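Aldehyde Dehydrogenase (Burkholderia cenocepacia, PDB 4O6R) probably oxidises aldehydes with NAD(P)+ as the aldehyde dehydrogenase family does, and binds adenosine monophosphate in the crystal. Local coordinates at residues 77-82 against 194-199; 111-116 against 159-164; 260-265 against 421-426; 413-418 against 459-464. All coordinates share one frame; numbering follows the deposited sequence.

Contacts 1 and 2 lie in the nucleotide-binding half of the fold, and contacts 3 and 4 in and beside the catalytic-domain sheet. Contact 2 is nested along the chain inside the loop closed by contact 1; their centres are 13 Å apart and helices 69-85 and 102-123 touch between them. Contacts 3 and 4 follow, their segments alternating in sequence, with centres 19 Å apart. Contact 4 ties the loop entering strand 421-423 to strand 463-464, an edge of the nucleotide-binding sheet through its pairing with 251-255. Contacts 1 and 3, 40 Å apart by centres, occupy opposite sides of the chain's centre. The four thus appear to join parts of the nucleotide-binding and catalytic domains.

Contact 1. Residues 77-82 against 194-199; sequences LRLADA and ELMAEV
Leu79 overlaps two residues of the facing helix with its forked end: CD2 lies 3.7 Å from Met196 CE, while CD1 lies 3.8 Å from Leu195 CB. The side chain of Leu79 meets that of Leu195 at about a right angle. Leu79 CG is set opposite the backbone N (chi1 -179°), which brings both methyls closer to residues 194-199 than the CB direction alone would. Met196 answers with an extended chain that runs past the leucine fork, its CG and CE both against CD2 of Leu79. These residues belong to helix 69-85 and helix 187-199; the latter is the crossover helix between parallel strands 176-180 and 206-208, in the Rossmann-like nucleotide-binding part of the enzyme. The axes of 77-82 and 194-199 come within 9.3 Å at 123°, and no hydrogen bond joins the segments. Val199, one turn from Leu195, wedges between Arg78 and Ala82: its CB is 3.9 Å from Arg78 CB, and its CG1 is 4.0 Å from Ala82 CB. The arginine thus contributes its aliphatic root here, while its exposed guanidinium end lies beyond the packing. Phe117 of helix 102-123 touches both Leu79 and Met196.

Contact 2. Residues 111-116 against 159-164; sequences PRTAAC and PLMFTS. With NO3 (nitrate ion), chain F.
The Arg112 guanidinium meets nitrate O2 at its edge, in plane, and Met161 SD obliquely. Both terminal nitrogens serve the one oxygen: Arg112 NH1 and NH2 each donate to nitrate O2 at 2.9 Å, with bent N-H...O angles of about 145°, and Lys448 also binds the ion, which probably comes from the crystallisation liquor. Met161 has two conformers, and in the one described SD lies 3.4 Å from Arg112 CD, a detail to be held loosely. The contact joins helix 102-123 to helix 159-172, the first crossover helix of the Rossmann-like domain; over residues 111-116 and 159-164 the axes are 8.1 Å apart and 5° from parallel. Thr113 is a knob in a hole formed by Leu160, Met161, Thr163 and Ser164. Its methyl CG2, opposite the backbone N, reaches 3.7 Å from Ser164 CB, while OG1 faces Met161 CA and is hydrogen-bonded to Asp109 O one turn back. The neighbouring hydroxyls also fold back on their own helix: Thr163 OG1 donates to Leu160 O at 2.7 Å. Ser164 OG likewise donates to Met161 O at 2.7 Å, on a lone pair in the carbonyl plane, and lies 3.3 Å from Cys116 CB.

Contact 3. Residues 260-265 against 421-426; sequences GANIVF and GLWTND
Trp423 and Asn262 mark the tight part of this contact: the indole NE1 donates to Asn262 OD1 at 2.8 Å, meeting a lone pair in the amide plane, though the bond is bent (N-H...O 135°). OD1 in turn lies close to the indole plane, while the amide and ring planes are turned 50° apart. Strands 261-264 and 421-423 are adjacent parallel strands of the seven-stranded catalytic-domain sheet, and 261-264 is also paired with 294-298 on its other side. Across the pair Ile263 N donates to Gly421 O at 2.9 Å and its own O receives Trp423 N at 2.7 Å, so this one residue is gripped from both ends. On the face opposite the tryptophan, Ile263 CB rests 4.0 Å from Leu422 CB, and both residues touch Met433 of helix 427-436. The loose part is Asn425 and Asp426, which touch nothing of residues 260-265; partly exposed, they turn to the third subunit, while Asp426 caps the N terminus of helix 427-436 through Arg429 N. The backbone bonding itself runs to Phe265, whose N donates to Trp423 O, which also lies in the plane of the Phe265 ring, 3.6 Å from its CD2.

Contact 4. Residues 413-418 against 459-464; sequences ATEYGL and VGKSGY
Ser462 OG receives the backbone N of Gly417 at 2.8 Å, in a nearly straight bond with an N-H...O angle of 167°. The hydroxyl also lies in the plane of the Tyr416 ring, at its edge, and is hydrogen-bonded to Gly257 O, so the buried oxygen has two hydrogen-bond partners. A backbone-to-backbone bond runs the other way: Val459 N donates to Gly417 O at 2.9 Å, and Val459 CG2 sits 3.4 Å from that same oxygen. On the more exposed side, Lys461 NZ makes a salt bridge to Glu415 OE1 at 2.8 Å, approaching on the anti side and out of the carboxylate plane. The lysine is extended, whereas Glu415 is bent at chi2 (-60°), which turns its carboxylate to lie alongside the lysine chain. A water accepts from Lys461 N at 2.9 Å; its shorter approach to Glu415 O is too close to be trusted.

Further out, Ser462 N donates to Val459 O at 3.0 Å and closes a type II' beta turn, with Gly460 at positive phi in its second position. On the partner segment an ST turn, Tyr416 N to Thr414 OG1, shapes the loop. That loop links helix 404-411 to strand 421-423, while Ser462 and Tyr464 make backbone hydrogen bonds to Leu256 and Leu254, just past and on strand 251-255, and Leu418 packs on Glu255 of that strand.

Contact 1. Residues 77-82 against 194-199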
loop_
_atom_site.group_PDB
_atom_site.type_symbol
_atom_site.label_atom_id
_atom_site.label_comp_id
_atom_site.label_asym_id
_atom_site.label_seq_id
_atom_site.Cartn_x
_atom_site.Cartn_y
_atom_site.Cartn_z
ATOM N N LEU A 77 -0.490 6.034 -22.977
ATOM C CA LEU A 77 -1.885 6.348 -23.240
ATOM C C LEU A 77 -2.117 6.611 -24.731
ATOM O O LEU A 77 -3.096 6.110 -25.316
ATOM C CB LEU A 77 -2.363 7.548 -22.420
ATOM C CG LEU A 77 -2.430 7.337 -20.906
ATOM C CD1 LEU A 77 -2.885 8.630 -20.228
ATOM C CD2 LEU A 77 -3.387 6.213 -20.543
ATOM N N ARG A 78 -1.266 7.435 -25.329
ATOM C CA ARG A 78 -1.348 7.678 -26.761
ATOM C C ARG A 78 -1.178 6.405 -27.580
ATOM O O ARG A 78 -1.829 6.263 -28.613
ATOM C CB ARG A 78 -0.269 8.655 -27.240
ATOM C CG ARG A 78 -0.564 10.113 -26.999
ATOM C CD ARG A 78 0.638 10.936 -27.468
ATOM N NE ARG A 78 0.649 12.218 -26.824
ATOM C CZ ARG A 78 -0.168 13.215 -27.117
ATOM N NH1 ARG A 78 -1.084 13.085 -28.064
ATOM N NH2 ARG A 78 -0.069 14.361 -26.447
ATOM N N LEU A 79 -0.249 5.534 -27.169
ATOM C CA LEU A 79 -0.040 4.265 -27.870
ATOM C C LEU A 79 -1.325 3.426 -27.890
ATOM O O LEU A 79 -1.701 2.869 -28.943
ATOM C CB LEU A 79 1.073 3.452 -27.248
ATOM C CG LEU A 79 1.371 2.108 -27.939
ATOM C CD1 LEU A 79 1.777 2.288 -29.384
ATOM C CD2 LEU A 79 2.453 1.390 -27.160
ATOM N N ALA A 80 -1.993 3.356 -26.735
ATOM C CA ALA A 80 -3.231 2.597 -26.622
ATOM C C ALA A 80 -4.269 3.112 -27.608
ATOM O O ALA A 80 -4.963 2.332 -28.296
ATOM C CB ALA A 80 -3.776 2.666 -25.214
ATOM N N ASP A 81 -4.374 4.430 -27.689
ATOM C CA ASP A 81 -5.325 5.023 -28.631
ATOM C C ASP A 81 -4.958 4.701 -30.057
ATOM O O ASP A 81 -5.833 4.408 -30.866
ATOM C CB ASP A 81 -5.388 6.543 -28.473
ATOM C CG ASP A 81 -6.132 6.976 -27.221
ATOM O OD1 ASP A 81 -6.921 6.182 -26.649
ATOM O OD2 ASP A 81 -5.949 8.145 -26.831
ATOM N N ALA A 82 -3.677 4.781 -30.378
ATOM C CA ALA A 82 -3.209 4.511 -31.760
ATOM C C ALA A 82 -3.479 3.047 -32.171
ATOM O O ALA A 82 -3.852 2.741 -33.314
ATOM C CB ALA A 82 -1.730 4.831 -31.879
ATOM N N GLU A 194 6.612 0.738 -34.547
ATOM C CA GLU A 194 6.365 1.824 -35.498
ATOM C C GLU A 194 5.352 2.821 -34.923
ATOM O O GLU A 194 5.562 4.040 -35.004
ATOM C CB GLU A 194 5.868 1.278 -36.851
ATOM C CG GLU A 194 5.864 2.344 -37.930
ATOM C CD GLU A 194 5.415 1.827 -39.257
ATOM O OE1 GLU A 194 4.560 0.908 -39.310
ATOM O OE2 GLU A 194 5.932 2.363 -40.252
ATOM N N LEU A 195 4.264 2.314 -34.335
ATOM C CA LEU A 195 3.287 3.200 -33.689
ATOM C C LEU A 195 3.910 3.939 -32.520
ATOM O O LEU A 195 3.643 5.119 -32.338
ATOM C CB LEU A 195 2.030 2.453 -33.206
ATOM C CG LEU A 195 1.168 1.854 -34.314
ATOM C CD1 LEU A 195 0.056 0.963 -33.780
ATOM C CD2 LEU A 195 0.584 2.958 -35.160
ATOM N N MET A 196 4.724 3.241 -31.721
ATOM C CA MET A 196 5.476 3.885 -30.649
ATOM C C MET A 196 6.284 5.094 -31.138
ATOM O O MET A 196 6.241 6.168 -30.521
ATOM C CB MET A 196 6.387 2.862 -29.943
ATOM C CG MET A 196 5.611 1.872 -29.088
ATOM S SD MET A 196 6.759 0.638 -28.466
ATOM C CE MET A 196 5.885 0.112 -26.993
ATOM N N ALA A 197 6.982 4.942 -32.266
ATOM C CA ALA A 197 7.748 6.031 -32.829
ATOM C C ALA A 197 6.807 7.148 -33.232
ATOM O O ALA A 197 7.064 8.321 -32.943
ATOM C CB ALA A 197 8.554 5.550 -34.032
ATOM N N GLU A 198 5.697 6.781 -33.860
ATOM C CA GLU A 198 4.722 7.768 -34.297
ATOM C C GLU A 198 4.179 8.599 -33.141
ATOM O O GLU A 198 4.037 9.800 -33.281
ATOM C CB GLU A 198 3.551 7.130 -35.057
ATOM C CG GLU A 198 3.898 6.537 -36.414
ATOM C CD GLU A 198 2.646 5.966 -37.113
ATOM O OE1 GLU A 198 1.523 6.408 -36.746
ATOM O OE2 GLU A 198 2.773 5.064 -37.991
ATOM N N VAL A 199 3.872 7.972 -32.007
ATOM C CA VAL A 199 3.292 8.728 -30.894
ATOM C C VAL A 199 4.334 9.511 -30.088
ATOM O O VAL A 199 3.945 10.305 -29.245
ATOM C CB VAL A 199 2.394 7.871 -29.955
ATOM C CG1 VAL A 199 1.271 7.232 -30.747
ATOM C CG2 VAL A 199 3.181 6.810 -29.201
#

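Contact 2. Residues 111-116 against 159-164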
loop_
_atom_site.group_PDB
_atom_site.type_symbol
_atom_site.label_atom_id
_atom_site.label_comp_id
_atom_site.label_asym_id
_atom_site.label_seq_id
_atom_site.Cartn_x
_atom_site.Cartn_y
_atom_site.Cartn_z
ATOM N N PRO A 111 -7.894 -5.489 -28.627
ATOM C CA PRO A 111 -8.427 -4.834 -27.427
ATOM C C PRO A 111 -7.619 -5.119 -26.152
ATOM O O PRO A 111 -7.414 -4.213 -25.362
ATOM C CB PRO A 111 -9.837 -5.435 -27.293
ATOM C CG PRO A 111 -10.211 -5.808 -28.680
ATOM C CD PRO A 111 -8.930 -6.284 -29.316
ATOM N N ARG A 112 -7.147 -6.347 -25.968
ATOM C CA ARG A 112 -6.397 -6.678 -24.746
ATOM C C ARG A 112 -5.074 -5.943 -24.733
ATOM O O ARG A 112 -4.619 -5.489 -23.693
ATOM C CB ARG A 112 -6.167 -8.184 -24.606
ATOM C CG ARG A 112 -7.348 -8.994 -24.041
ATOM C CD ARG A 112 -7.179 -10.444 -24.460
ATOM N NE ARG A 112 -7.684 -11.431 -23.535
ATOM C CZ ARG A 112 -7.408 -12.739 -23.575
ATOM N NH1 ARG A 112 -6.600 -13.253 -24.497
ATOM N NH2 ARG A 112 -7.960 -13.550 -22.680
ATOM N N THR A 113 -4.453 -5.820 -25.908
ATOM C CA THR A 113 -3.191 -5.104 -26.053
ATOM C C THR A 113 -3.387 -3.637 -25.748
ATOM O O THR A 113 -2.664 -3.083 -24.949
ATOM C CB THR A 113 -2.608 -5.287 -27.476
ATOM O OG1 THR A 113 -2.505 -6.682 -27.763
ATOM C CG2 THR A 113 -1.251 -4.678 -27.590
ATOM N N ALA A 114 -4.388 -3.013 -26.361
ATOM C CA ALA A 114 -4.709 -1.618 -26.055
ATOM C C ALA A 114 -5.008 -1.389 -24.552
ATOM O O ALA A 114 -4.504 -0.448 -23.940
ATOM C CB ALA A 114 -5.857 -1.143 -26.924
ATOM N N ALA A 115 -5.822 -2.253 -23.981
ATOM C CA ALA A 115 -6.222 -2.143 -22.584
ATOM C C ALA A 115 -5.029 -2.213 -21.651
ATOM O O ALA A 115 -4.959 -1.478 -20.668
ATOM C CB ALA A 115 -7.212 -3.239 -22.226
ATOM N N CYS A 116 -4.081 -3.083 -21.959
ATOM C CA CYS A 116 -2.905 -3.241 -21.111
ATOM C C CYS A 116 -1.975 -2.035 -21.208
ATOM O O CYS A 116 -1.520 -1.547 -20.193
ATOM C CB CYS A 116 -2.165 -4.533 -21.447
ATOM S SG CYS A 116 -0.808 -4.920 -20.299
ATOM N N PRO A 159 1.563 -12.863 -29.797
ATOM C CA PRO A 159 2.646 -11.900 -29.956
ATOM C C PRO A 159 2.223 -10.458 -29.782
ATOM O O PRO A 159 2.959 -9.691 -29.154
ATOM C CB PRO A 159 3.184 -12.156 -31.364
ATOM C CG PRO A 159 2.215 -13.056 -32.029
ATOM C CD PRO A 159 1.381 -13.720 -30.979
ATOM N N LEU A 160 1.075 -10.084 -30.319
ATOM C CA LEU A 160 0.624 -8.699 -30.168
ATOM C C LEU A 160 0.353 -8.400 -28.698
ATOM O O LEU A 160 0.858 -7.425 -28.143
ATOM C CB LEU A 160 -0.627 -8.444 -31.004
ATOM C CG LEU A 160 -1.237 -7.046 -30.969
ATOM C CD1 LEU A 160 -0.218 -6.006 -31.415
ATOM C CD2 LEU A 160 -2.484 -6.990 -31.835
ATOM N N MET A 161 -0.404 -9.261 -28.037
ATOM C CA MET A 161 -0.750 -9.028 -26.632
ATOM C C MET A 161 0.499 -8.963 -25.754
ATOM O O MET A 161 0.572 -8.149 -24.832
ATOM C CB MET A 161 -1.701 -10.110 -26.141
ATOM C CG MET A 161 -2.715 -9.662 -25.110
ATOM S SD MET A 161 -3.888 -11.018 -24.839
ATOM C CE MET A 161 -2.746 -12.278 -24.208
ATOM N N PHE A 162 1.479 -9.809 -26.050
ATOM C CA PHE A 162 2.715 -9.826 -25.265
ATOM C C PHE A 162 3.495 -8.538 -25.348
ATOM O O PHE A 162 4.207 -8.220 -24.395
ATOM C CB PHE A 162 3.641 -10.986 -25.658
ATOM C CG PHE A 162 3.154 -12.332 -25.213
ATOM C CD1 PHE A 162 2.459 -12.484 -24.049
ATOM C CD2 PHE A 162 3.430 -13.444 -25.968
ATOM C CE1 PHE A 162 2.003 -13.728 -23.657
ATOM C CE2 PHE A 162 3.012 -14.678 -25.574
ATOM C CZ PHE A 162 2.302 -14.833 -24.416
ATOM N N THR A 163 3.387 -7.789 -26.454
ATOM C CA THR A 163 4.042 -6.468 -26.503
ATOM C C THR A 163 3.600 -5.608 -25.341
ATOM O O THR A 163 4.420 -4.933 -24.705
ATOM C CB THR A 163 3.825 -5.675 -27.824
ATOM O OG1 THR A 163 2.457 -5.283 -27.993
ATOM C CG2 THR A 163 4.271 -6.499 -29.027
ATOM N N SER A 164 2.303 -5.623 -25.070
ATOM C CA SER A 164 1.730 -4.834 -23.989
ATOM C C SER A 164 2.042 -5.427 -22.618
ATOM O O SER A 164 2.403 -4.693 -21.696
ATOM C CB SER A 164 0.231 -4.661 -24.174
ATOM O OG SER A 164 -0.489 -5.872 -23.940
HETATM N N NO3 F . -5.480 -16.224 -22.951
HETATM O O1 NO3 F . -4.808 -15.316 -22.452
HETATM O O2 NO3 F . -6.680 -15.968 -23.592
HETATM O O3 NO3 F . -5.045 -17.543 -22.905
#

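Contact 3. Residues 260-265 against 421-426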
loop_
_atom_site.group_PDB
_atom_site.type_symbol
_atom_site.label_atom_id
_atom_site.label_comp_id
_atom_site.label_asym_id
_atom_site.label_seq_id
_atom_site.Cartn_x
_atom_site.Cartn_y
_atom_site.Cartn_z
ATOM N N GLY A 260 -3.012 -26.766 -17.019
ATOM C CA GLY A 260 -4.117 -26.275 -16.211
ATOM C C GLY A 260 -5.251 -27.270 -15.984
ATOM O O GLY A 260 -5.799 -27.819 -16.956
ATOM N N ALA A 261 -5.583 -27.533 -14.713
ATOM C CA ALA A 261 -6.790 -28.285 -14.412
ATOM C C ALA A 261 -8.011 -27.382 -14.520
ATOM O O ALA A 261 -7.985 -26.202 -14.103
ATOM C CB ALA A 261 -6.722 -28.879 -13.019
ATOM N N ASN A 262 -9.075 -27.941 -15.062
ATOM C CA ASN A 262 -10.384 -27.277 -15.154
ATOM C C ASN A 262 -11.379 -28.259 -14.565
ATOM O O ASN A 262 -11.722 -29.233 -15.222
ATOM C CB ASN A 262 -10.667 -26.966 -16.615
ATOM C CG ASN A 262 -11.969 -26.216 -16.818
ATOM O OD1 ASN A 262 -12.555 -25.700 -15.872
ATOM N ND2 ASN A 262 -12.417 -26.144 -18.072
ATOM N N ILE A 263 -11.740 -28.071 -13.289
ATOM C CA ILE A 263 -12.426 -29.077 -12.502
ATOM C C ILE A 263 -13.924 -28.767 -12.482
ATOM O O ILE A 263 -14.326 -27.654 -12.161
ATOM C CB ILE A 263 -11.908 -29.093 -11.038
ATOM C CG1 ILE A 263 -10.388 -29.199 -10.981
ATOM C CG2 ILE A 263 -12.543 -30.226 -10.247
ATOM C CD1 ILE A 263 -9.777 -28.885 -9.623
ATOM N N VAL A 264 -14.744 -29.751 -12.828
ATOM C CA VAL A 264 -16.177 -29.583 -12.830
ATOM C C VAL A 264 -16.789 -30.488 -11.766
ATOM O O VAL A 264 -16.783 -31.728 -11.864
ATOM C CB VAL A 264 -16.766 -29.868 -14.224
ATOM C CG1 VAL A 264 -18.269 -29.647 -14.262
ATOM C CG2 VAL A 264 -16.056 -29.008 -15.257
ATOM N N PHE A 265 -17.355 -29.849 -10.758
ATOM C CA PHE A 265 -18.033 -30.542 -9.688
ATOM C C PHE A 265 -19.480 -30.890 -10.050
ATOM O O PHE A 265 -20.051 -30.376 -11.017
ATOM C CB PHE A 265 -17.960 -29.724 -8.401
ATOM C CG PHE A 265 -16.617 -29.754 -7.761
ATOM C CD1 PHE A 265 -16.272 -30.777 -6.889
ATOM C CD2 PHE A 265 -15.672 -28.784 -8.060
ATOM C CE1 PHE A 265 -15.000 -30.819 -6.325
ATOM C CE2 PHE A 265 -14.414 -28.806 -7.489
ATOM C CZ PHE A 265 -14.066 -29.833 -6.622
ATOM N N GLY A 421 -8.703 -23.834 -12.437
ATOM C CA GLY A 421 -10.030 -23.358 -12.155
ATOM C C GLY A 421 -10.999 -24.472 -11.897
ATOM O O GLY A 421 -10.667 -25.658 -12.027
ATOM N N LEU A 422 -12.180 -24.081 -11.438
ATOM C CA LEU A 422 -13.172 -25.050 -11.053
ATOM C C LEU A 422 -14.551 -24.474 -11.201
ATOM O O LEU A 422 -14.748 -23.251 -11.160
ATOM C CB LEU A 422 -12.918 -25.537 -9.619
ATOM C CG LEU A 422 -12.968 -24.383 -8.626
ATOM C CD1 LEU A 422 -14.257 -24.465 -7.870
ATOM C CD2 LEU A 422 -11.809 -24.395 -7.669
ATOM N N TRP A 423 -15.515 -25.372 -11.304
ATOM C CA TRP A 423 -16.908 -24.982 -11.453
ATOM C C TRP A 423 -17.725 -25.682 -10.389
ATOM O O TRP A 423 -17.785 -26.903 -10.351
ATOM C CB TRP A 423 -17.411 -25.361 -12.860
ATOM C CG TRP A 423 -16.581 -24.760 -13.913
ATOM C CD1 TRP A 423 -15.310 -25.115 -14.278
ATOM C CD2 TRP A 423 -16.956 -23.680 -14.759
ATOM N NE1 TRP A 423 -14.869 -24.303 -15.284
ATOM C CE2 TRP A 423 -15.866 -23.421 -15.607
ATOM C CE3 TRP A 423 -18.114 -22.899 -14.876
ATOM C CZ2 TRP A 423 -15.890 -22.401 -16.566
ATOM C CZ3 TRP A 423 -18.141 -21.869 -15.829
ATOM C CH2 TRP A 423 -17.034 -21.634 -16.659
ATOM N N THR A 424 -18.362 -24.896 -9.532
ATOM C CA THR A 424 -19.194 -25.422 -8.479
ATOM C C THR A 424 -20.050 -24.272 -8.025
ATOM O O THR A 424 -19.720 -23.118 -8.315
ATOM C CB THR A 424 -18.326 -25.918 -7.299
ATOM O OG1 THR A 424 -19.139 -26.554 -6.310
ATOM C CG2 THR A 424 -17.515 -24.766 -6.646
ATOM N N ASN A 425 -21.116 -24.570 -7.289
ATOM C CA ASN A 425 -21.886 -23.534 -6.649
ATOM C C ASN A 425 -21.865 -23.567 -5.139
ATOM O O ASN A 425 -22.616 -22.834 -4.485
ATOM C CB ASN A 425 -23.281 -23.545 -7.223
ATOM C CG ASN A 425 -23.260 -23.050 -8.648
ATOM O OD1 ASN A 425 -23.004 -21.871 -8.908
ATOM N ND2 ASN A 425 -23.340 -23.977 -9.579
ATOM N N ASP A 426 -21.000 -24.408 -4.583
ATOM C CA ASP A 426 -20.835 -24.484 -3.144
ATOM C C ASP A 426 -19.800 -23.454 -2.725
ATOM O O ASP A 426 -18.652 -23.509 -3.154
ATOM C CB ASP A 426 -20.340 -25.844 -2.697
ATOM C CG ASP A 426 -20.316 -25.971 -1.196
ATOM O OD1 ASP A 426 -21.430 -25.996 -0.564
ATOM O OD2 ASP A 426 -19.209 -25.955 -0.632
#

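Contact 4. Residues 413-418 against 459-464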
loop_
_atom_site.group_PDB
_atom_site.type_symbol
_atom_site.label_atom_id
_atom_site.label_comp_id
_atom_site.label_asym_id
_atom_site.label_seq_id
_atom_site.Cartn_x
_atom_site.Cartn_y
_atom_site.Cartn_z
ATOM N N ALA A 413 -1.190 -32.925 -9.343
ATOM C CA ALA A 413 -0.341 -34.081 -9.715
ATOM C C ALA A 413 0.680 -33.843 -10.839
ATOM O O ALA A 413 1.426 -34.780 -11.197
ATOM C CB ALA A 413 -1.221 -35.283 -10.090
ATOM N N THR A 414 0.763 -32.635 -11.392
ATOM C CA THR A 414 1.731 -32.363 -12.449
ATOM C C THR A 414 2.935 -31.576 -11.959
ATOM O O THR A 414 2.997 -31.150 -10.805
ATOM C CB THR A 414 1.121 -31.554 -13.606
ATOM O OG1 THR A 414 1.102 -30.159 -13.248
ATOM C CG2 THR A 414 -0.283 -32.082 -13.965
ATOM N N GLU A 415 3.865 -31.334 -12.871
ATOM C CA GLU A 415 5.045 -30.538 -12.536
ATOM C C GLU A 415 4.817 -29.039 -12.686
ATOM O O GLU A 415 5.709 -28.254 -12.411
ATOM C CB GLU A 415 6.250 -30.992 -13.398
ATOM C CG GLU A 415 6.670 -32.428 -13.125
ATOM C CD GLU A 415 7.071 -32.636 -11.671
ATOM O OE1 GLU A 415 7.995 -31.931 -11.195
ATOM O OE2 GLU A 415 6.460 -33.498 -10.989
ATOM N N TYR A 416 3.615 -28.649 -13.091
ATOM C CA TYR A 416 3.287 -27.271 -13.382
ATOM C C TYR A 416 2.368 -26.682 -12.322
ATOM O O TYR A 416 1.689 -27.412 -11.605
ATOM C CB TYR A 416 2.571 -27.218 -14.720
ATOM C CG TYR A 416 3.407 -27.724 -15.862
ATOM C CD1 TYR A 416 4.418 -26.943 -16.369
ATOM C CD2 TYR A 416 3.215 -28.980 -16.410
ATOM C CE1 TYR A 416 5.187 -27.370 -17.413
ATOM C CE2 TYR A 416 4.001 -29.421 -17.451
ATOM C CZ TYR A 416 4.971 -28.596 -17.948
ATOM O OH TYR A 416 5.777 -28.959 -18.986
ATOM N N GLY A 417 2.365 -25.356 -12.238
ATOM C CA GLY A 417 1.452 -24.615 -11.365
ATOM C C GLY A 417 1.249 -23.172 -11.863
ATOM O O GLY A 417 1.709 -22.208 -11.227
ATOM N N LEU A 418 0.600 -23.018 -13.014
ATOM C CA LEU A 418 0.399 -21.716 -13.604
ATOM C C LEU A 418 -1.050 -21.278 -13.303
ATOM O O LEU A 418 -1.276 -20.590 -12.297
ATOM C CB LEU A 418 0.739 -21.749 -15.103
ATOM C CG LEU A 418 0.684 -20.421 -15.840
ATOM C CD1 LEU A 418 1.581 -19.396 -15.187
ATOM C CD2 LEU A 418 1.131 -20.640 -17.272
ATOM N N VAL A 459 3.845 -20.678 -10.028
ATOM C CA VAL A 459 4.643 -21.125 -8.895
ATOM C C VAL A 459 5.449 -22.350 -9.323
ATOM O O VAL A 459 5.215 -22.905 -10.378
ATOM C CB VAL A 459 3.745 -21.448 -7.700
ATOM C CG1 VAL A 459 2.931 -20.225 -7.323
ATOM C CG2 VAL A 459 2.802 -22.611 -8.037
ATOM N N GLY A 460 6.391 -22.761 -8.473
ATOM C CA GLY A 460 7.271 -23.887 -8.743
ATOM C C GLY A 460 7.957 -23.806 -10.099
ATOM O O GLY A 460 8.476 -22.758 -10.486
ATOM N N LYS A 461 7.934 -24.906 -10.837
ATOM C CA LYS A 461 8.584 -24.957 -12.144
ATOM C C LYS A 461 7.864 -24.171 -13.248
ATOM O O LYS A 461 8.403 -24.051 -14.365
ATOM C CB LYS A 461 8.790 -26.409 -12.564
ATOM C CG LYS A 461 9.864 -27.091 -11.738
ATOM C CD LYS A 461 9.962 -28.536 -12.205
ATOM C CE LYS A 461 10.915 -29.366 -11.381
ATOM N NZ LYS A 461 10.504 -30.800 -11.573
ATOM N N SER A 462 6.690 -23.604 -12.936
ATOM C CA SER A 462 6.034 -22.703 -13.867
ATOM C C SER A 462 6.661 -21.297 -13.849
ATOM O O SER A 462 6.271 -20.459 -14.629
ATOM C CB SER A 462 4.513 -22.645 -13.640
ATOM O OG SER A 462 3.892 -23.831 -14.096
ATOM N N GLY A 463 7.602 -21.056 -12.939
ATOM C CA GLY A 463 8.394 -19.852 -12.927
ATOM C C GLY A 463 8.167 -18.952 -11.746
ATOM O O GLY A 463 7.673 -19.376 -10.678
ATOM N N TYR A 464 8.565 -17.700 -11.927
ATOM C CA TYR A 464 8.460 -16.701 -10.916
ATOM C C TYR A 464 8.415 -15.313 -11.529
ATOM O O TYR A 464 8.875 -15.102 -12.654
ATOM C CB TYR A 464 9.606 -16.813 -9.884
ATOM C CG TYR A 464 11.035 -16.991 -10.369
ATOM C CD1 TYR A 464 11.805 -15.899 -10.747
ATOM C CD2 TYR A 464 11.658 -18.236 -10.325
ATOM C CE1 TYR A 464 13.133 -16.044 -11.151
ATOM C CE2 TYR A 464 12.984 -18.395 -10.713
ATOM C CZ TYR A 464 13.716 -17.284 -11.125
ATOM O OH TYR A 464 15.028 -17.418 -11.502
HETATM O O HOH W 1 6.336 -27.305 -10.227
#